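Local coordinates for teicoplanin pseudoaglycone deacetylases Orf2 (Actinoplanes teichomyceticus, PDB 3DFF), which probably removes, as a zinc-dependent deacetylase of the PIG-L family, the acetyl group from an amino sugar of the teicoplanin pseudoaglycone during biosynthesis of the antibiotic, at residues A[11-16]-A[39-44]; A[150-155]-A[180-185]. All coordinates share one frame; numbering follows the deposited sequence.

Interaction 1: residues A[11-16]-A[39-44]; sequences LAISPH and LVYTVF. With ZN (zinc ion), chain B.
With chi1 of Phe44 at -66°, CG stands anti to its carbonyl carbon, and the ring meets Pro15 O edge-on and in plane, CD2 3.4 Å from Pro15 O; CB of Phe44 also lies obliquely against the His16 ring. The contact lies between two neighbouring parallel strands, 9-14 and 37-42, of a beta-alpha-beta unit in the Rossmann-like sheet, with helix 19-33 as the crossover. Backbone bonds alternate between the strands: Ala12 N to Leu39 O, Tyr41 N to Ala12 O, Ser14 N to Tyr41 O and Val43 N to Ser14 O; Phe44 N to Pro15 O, 2.9 Å, continues the series. On one face, under helix 126-147, Ile13 CG2 packs on Val43 CG2 at 3.6 Å and reaches Tyr41 CD2 obliquely, while Leu11 CD1 lies alongside Tyr41 CB. On the other, toward helix 19-33, Ala12 CB meets Val40 CG2 at 4.0 Å. Ser14 OG, anti to its own N (chi1 -172°), donates to His16 O in the carbonyl plane at 2.7 Å and also bonds Ala20 N, tying this turn of chain to the start of helix 19-33. Thr42 CG2 packs on His16 C at 3.4 Å. Asp163 OD2 hydrogen-bonds NE2 of His16, which probably fixes the turn of the imidazole; Asp19, His164 and two waters are further zinc ligands. His16 ND1 binds the zinc ion at 2.1 Å.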
# COMPACT_ATOMS: atom_id res chain seq x y z
N LEU A 11 -6.62 12.10 0.03
CA LEU A 11 -5.77 11.38 -0.93
C LEU A 11 -5.08 10.23 -0.21
O LEU A 11 -4.26 10.47 0.69
CB LEU A 11 -4.70 12.32 -1.51
CG LEU A 11 -3.64 11.73 -2.46
CD1 LEU A 11 -4.29 11.14 -3.73
CD2 LEU A 11 -2.58 12.78 -2.79
N ALA A 12 -5.43 9.01 -0.60
CA ALA A 12 -4.75 7.82 -0.09
C ALA A 12 -3.67 7.45 -1.10
O ALA A 12 -3.91 7.48 -2.30
CB ALA A 12 -5.72 6.70 0.13
N ILE A 13 -2.49 7.12 -0.60
CA ILE A 13 -1.40 6.73 -1.50
C ILE A 13 -0.98 5.30 -1.19
O ILE A 13 -0.35 5.03 -0.17
CB ILE A 13 -0.23 7.70 -1.38
CG1 ILE A 13 -0.72 9.14 -1.65
CG2 ILE A 13 0.91 7.33 -2.34
CD1 ILE A 13 0.34 10.15 -1.57
N SER A 14 -1.37 4.39 -2.08
CA SER A 14 -1.12 2.97 -1.89
C SER A 14 0.15 2.54 -2.63
O SER A 14 0.32 2.89 -3.79
CB SER A 14 -2.31 2.19 -2.43
OG SER A 14 -2.20 0.81 -2.09
N PRO A 15 1.03 1.75 -1.98
CA PRO A 15 2.19 1.24 -2.73
C PRO A 15 1.75 0.34 -3.87
O PRO A 15 2.15 0.58 -5.02
CB PRO A 15 3.01 0.44 -1.67
CG PRO A 15 2.40 0.76 -0.38
CD PRO A 15 1.01 1.30 -0.58
N HIS A 16 0.94 -0.67 -3.56
CA HIS A 16 0.53 -1.67 -4.55
C HIS A 16 -0.97 -1.71 -4.69
O HIS A 16 -1.70 -1.11 -3.90
CB HIS A 16 0.97 -3.07 -4.13
CG HIS A 16 2.44 -3.21 -3.95
ND1 HIS A 16 3.01 -3.57 -2.74
CD2 HIS A 16 3.46 -3.06 -4.82
CE1 HIS A 16 4.32 -3.64 -2.89
NE2 HIS A 16 4.62 -3.31 -4.13
N LEU A 39 -9.75 9.99 -3.21
CA LEU A 39 -8.96 9.48 -4.33
C LEU A 39 -7.87 8.56 -3.81
O LEU A 39 -7.10 8.96 -2.94
CB LEU A 39 -8.32 10.62 -5.12
CG LEU A 39 -7.47 10.26 -6.35
CD1 LEU A 39 -8.28 9.52 -7.40
CD2 LEU A 39 -6.84 11.53 -6.92
N VAL A 40 -7.80 7.36 -4.37
CA VAL A 40 -6.78 6.38 -3.98
C VAL A 40 -5.82 6.24 -5.15
O VAL A 40 -6.18 5.67 -6.19
CB VAL A 40 -7.42 5.05 -3.62
CG1 VAL A 40 -6.35 4.01 -3.25
CG2 VAL A 40 -8.42 5.25 -2.43
N TYR A 41 -4.63 6.79 -4.96
CA TYR A 41 -3.56 6.76 -5.97
C TYR A 41 -2.63 5.62 -5.63
O TYR A 41 -2.10 5.57 -4.52
CB TYR A 41 -2.80 8.08 -5.94
CG TYR A 41 -1.45 8.10 -6.64
CD1 TYR A 41 -1.36 7.85 -8.02
CD2 TYR A 41 -0.28 8.36 -5.94
CE1 TYR A 41 -0.13 7.86 -8.67
CE2 TYR A 41 0.97 8.38 -6.58
CZ TYR A 41 1.03 8.13 -7.95
OH TYR A 41 2.25 8.14 -8.60
N THR A 42 -2.42 4.71 -6.58
CA THR A 42 -1.46 3.62 -6.37
C THR A 42 -0.18 3.93 -7.14
O THR A 42 -0.21 4.12 -8.35
CB THR A 42 -2.04 2.28 -6.81
OG1 THR A 42 -3.24 2.01 -6.06
CG2 THR A 42 -1.02 1.14 -6.58
N VAL A 43 0.93 3.97 -6.42
CA VAL A 43 2.26 4.29 -6.95
C VAL A 43 2.77 3.22 -7.92
O VAL A 43 3.10 3.52 -9.06
CB VAL A 43 3.27 4.47 -5.79
CG1 VAL A 43 4.69 4.80 -6.31
CG2 VAL A 43 2.78 5.57 -4.86
N PHE A 44 2.83 1.97 -7.46
CA PHE A 44 3.46 0.90 -8.25
C PHE A 44 2.45 0.14 -9.09
O PHE A 44 2.31 -1.08 -9.01
CB PHE A 44 4.33 0.01 -7.34
CG PHE A 44 5.51 0.75 -6.78
CD1 PHE A 44 6.64 0.97 -7.57
CD2 PHE A 44 5.46 1.29 -5.49
CE1 PHE A 44 7.75 1.70 -7.08
CE2 PHE A 44 6.57 2.03 -4.99
CZ PHE A 44 7.71 2.24 -5.80
ZN ZN B . 1.99 -3.95 -0.96
O HOH W 1 -4.73 0.34 -4.47
O HOH W 2 0.64 -5.29 -1.88
O HOH W 3 3.08 -5.51 -0.34

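Interaction 2: residues A[150-155]-A[180-185]; sequences TLVVTC and VPVRLW
Trp185 and Cys155 meet where two parallel strands end side by side, in a right-handed beta-alpha-beta unit whose crossover is helix 162-178. Four backbone hydrogen bonds join the strands: Val152 N to Pro181 O, Arg183 N to Val152 O, Thr154 N to Arg183 O and Trp185 N to Thr154 O, the last 2.8 Å long. Alpha-hydrogens add CA-H...O contacts, among them Leu184 CA to Thr154 O.

The aromatic contacts gather round Trp185. Its CG sits between the backbone N and the carbonyl carbon (chi1 61°), which folds the indole back across the neighbouring strand. Thr154 O lies over one face, offset toward the rim, and Cys155 CA makes a CH-pi contact with the five-membered ring, 3.7 Å from its centroid and 22° off the normal. Val153 CG1 approaches CE3 of Trp185 obliquely at 3.5 Å. Ala20 and Ser23 of helix 19-33 also touch the indole.

Among the aliphatic contacts, Val152 CG1 faces Val182 CG2 beneath helix 162-178, and Val152 CG2 crosses Val180 CG1 at about a right angle, 3.7 Å away. On the face that carries Val153 and Arg183, Leu151 CD1 rests against Pro181 CB and the CG methylene of Arg183, whose guanidinium NH2 is bonded to Thr264 OG1 on strand 263-269. Thr154 uses OG1 to bond Ile13 O, and its methyl lies side by side with the Leu184 branch in a tight fit, CG2 to Leu184 CD2 3.4 Å.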
# COMPACT_ATOMS: atom_id res chain seq x y z
N THR A 150 -6.88 17.79 1.60
CA THR A 150 -6.79 18.32 2.95
C THR A 150 -6.09 17.35 3.88
O THR A 150 -5.59 17.74 4.94
CB THR A 150 -8.17 18.68 3.53
OG1 THR A 150 -9.05 17.57 3.36
CG2 THR A 150 -8.74 19.90 2.83
N LEU A 151 -6.05 16.07 3.47
CA LEU A 151 -5.42 15.00 4.24
C LEU A 151 -4.84 13.97 3.29
O LEU A 151 -5.50 13.59 2.32
CB LEU A 151 -6.43 14.29 5.14
CG LEU A 151 -5.90 13.14 6.03
CD1 LEU A 151 -4.81 13.63 6.95
CD2 LEU A 151 -6.99 12.46 6.84
N VAL A 152 -3.62 13.54 3.57
CA VAL A 152 -3.03 12.41 2.83
C VAL A 152 -2.80 11.25 3.81
O VAL A 152 -2.30 11.47 4.92
CB VAL A 152 -1.68 12.79 2.19
CG1 VAL A 152 -1.01 11.57 1.55
CG2 VAL A 152 -1.86 13.88 1.15
N VAL A 153 -3.17 10.04 3.40
CA VAL A 153 -2.86 8.84 4.19
C VAL A 153 -2.08 7.86 3.32
O VAL A 153 -2.45 7.63 2.17
CB VAL A 153 -4.10 8.14 4.76
CG1 VAL A 153 -3.70 7.10 5.81
CG2 VAL A 153 -5.06 9.17 5.42
N THR A 154 -1.03 7.30 3.88
CA THR A 154 -0.22 6.32 3.15
C THR A 154 0.24 5.24 4.12
O THR A 154 -0.23 5.21 5.26
CB THR A 154 0.98 6.97 2.43
OG1 THR A 154 1.53 6.00 1.52
CG2 THR A 154 2.05 7.43 3.42
N CYS A 155 1.13 4.35 3.68
CA CYS A 155 1.46 3.19 4.51
C CYS A 155 2.58 3.47 5.49
O CYS A 155 3.50 4.25 5.21
CB CYS A 155 1.86 2.01 3.62
SG CYS A 155 3.29 2.37 2.54
N VAL A 180 1.02 19.65 3.70
CA VAL A 180 -0.25 18.93 3.77
C VAL A 180 -0.18 17.90 4.92
O VAL A 180 0.83 17.19 5.04
CB VAL A 180 -0.56 18.19 2.42
CG1 VAL A 180 -1.82 17.37 2.52
CG2 VAL A 180 -0.68 19.19 1.26
N PRO A 181 -1.24 17.82 5.76
CA PRO A 181 -1.23 16.84 6.87
C PRO A 181 -1.16 15.44 6.31
O PRO A 181 -1.82 15.16 5.31
CB PRO A 181 -2.60 16.99 7.50
CG PRO A 181 -3.14 18.27 7.01
CD PRO A 181 -2.47 18.62 5.74
N VAL A 182 -0.44 14.57 7.00
CA VAL A 182 -0.28 13.19 6.55
C VAL A 182 -0.40 12.22 7.73
O VAL A 182 0.01 12.54 8.84
CB VAL A 182 1.05 13.01 5.78
CG1 VAL A 182 2.26 13.21 6.68
CG2 VAL A 182 1.09 11.65 5.06
N ARG A 183 -0.98 11.05 7.46
CA ARG A 183 -1.09 9.98 8.45
C ARG A 183 -0.60 8.71 7.78
O ARG A 183 -0.59 8.63 6.55
CB ARG A 183 -2.53 9.78 8.92
CG ARG A 183 -3.19 10.99 9.58
CD ARG A 183 -4.60 10.67 10.01
NE ARG A 183 -4.65 9.72 11.12
CZ ARG A 183 -4.51 10.04 12.41
NH1 ARG A 183 -4.28 11.30 12.76
NH2 ARG A 183 -4.55 9.10 13.34
N LEU A 184 -0.15 7.75 8.59
CA LEU A 184 0.22 6.44 8.06
C LEU A 184 -0.74 5.40 8.60
O LEU A 184 -1.08 5.44 9.78
CB LEU A 184 1.63 6.07 8.49
CG LEU A 184 2.72 7.11 8.25
CD1 LEU A 184 4.08 6.57 8.65
CD2 LEU A 184 2.73 7.58 6.79
N TRP A 185 -1.14 4.45 7.76
CA TRP A 185 -1.96 3.35 8.25
C TRP A 185 -1.09 2.18 8.63
O TRP A 185 0.06 2.05 8.19
CB TRP A 185 -3.01 2.92 7.21
CG TRP A 185 -2.45 2.41 5.91
CD1 TRP A 185 -1.62 1.33 5.72
CD2 TRP A 185 -2.70 2.95 4.61
NE1 TRP A 185 -1.33 1.18 4.38
CE2 TRP A 185 -1.98 2.17 3.68
CE3 TRP A 185 -3.46 4.03 4.14
CZ2 TRP A 185 -2.01 2.43 2.29
CZ3 TRP A 185 -3.47 4.30 2.76
CH2 TRP A 185 -2.77 3.49 1.87

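In the fold
Interactions 1 and 2 lie in series along the chain and join neighbouring parts of one mixed sheet, their centres 11 Å apart. Strands 37-42, 9-14, 151-155 and 182-185 run parallel in that order, so the inner pair, 9-14 and 151-155, bridges the two contacts. There Ile13 N probably bonds Val153 O at 2.8 Å, while Pro15 CG packs on Cys155 SG. Helix 19-33 links strands 9-14 and 37-42, and helix 162-178 links strands 151-155 and 182-185. The zinc ligands His16 and Asp19 come just after strand 9-14, and His164 near the start of helix 162-178, so the two beta-alpha-beta units together build the metal site at the strands' C-terminal ends.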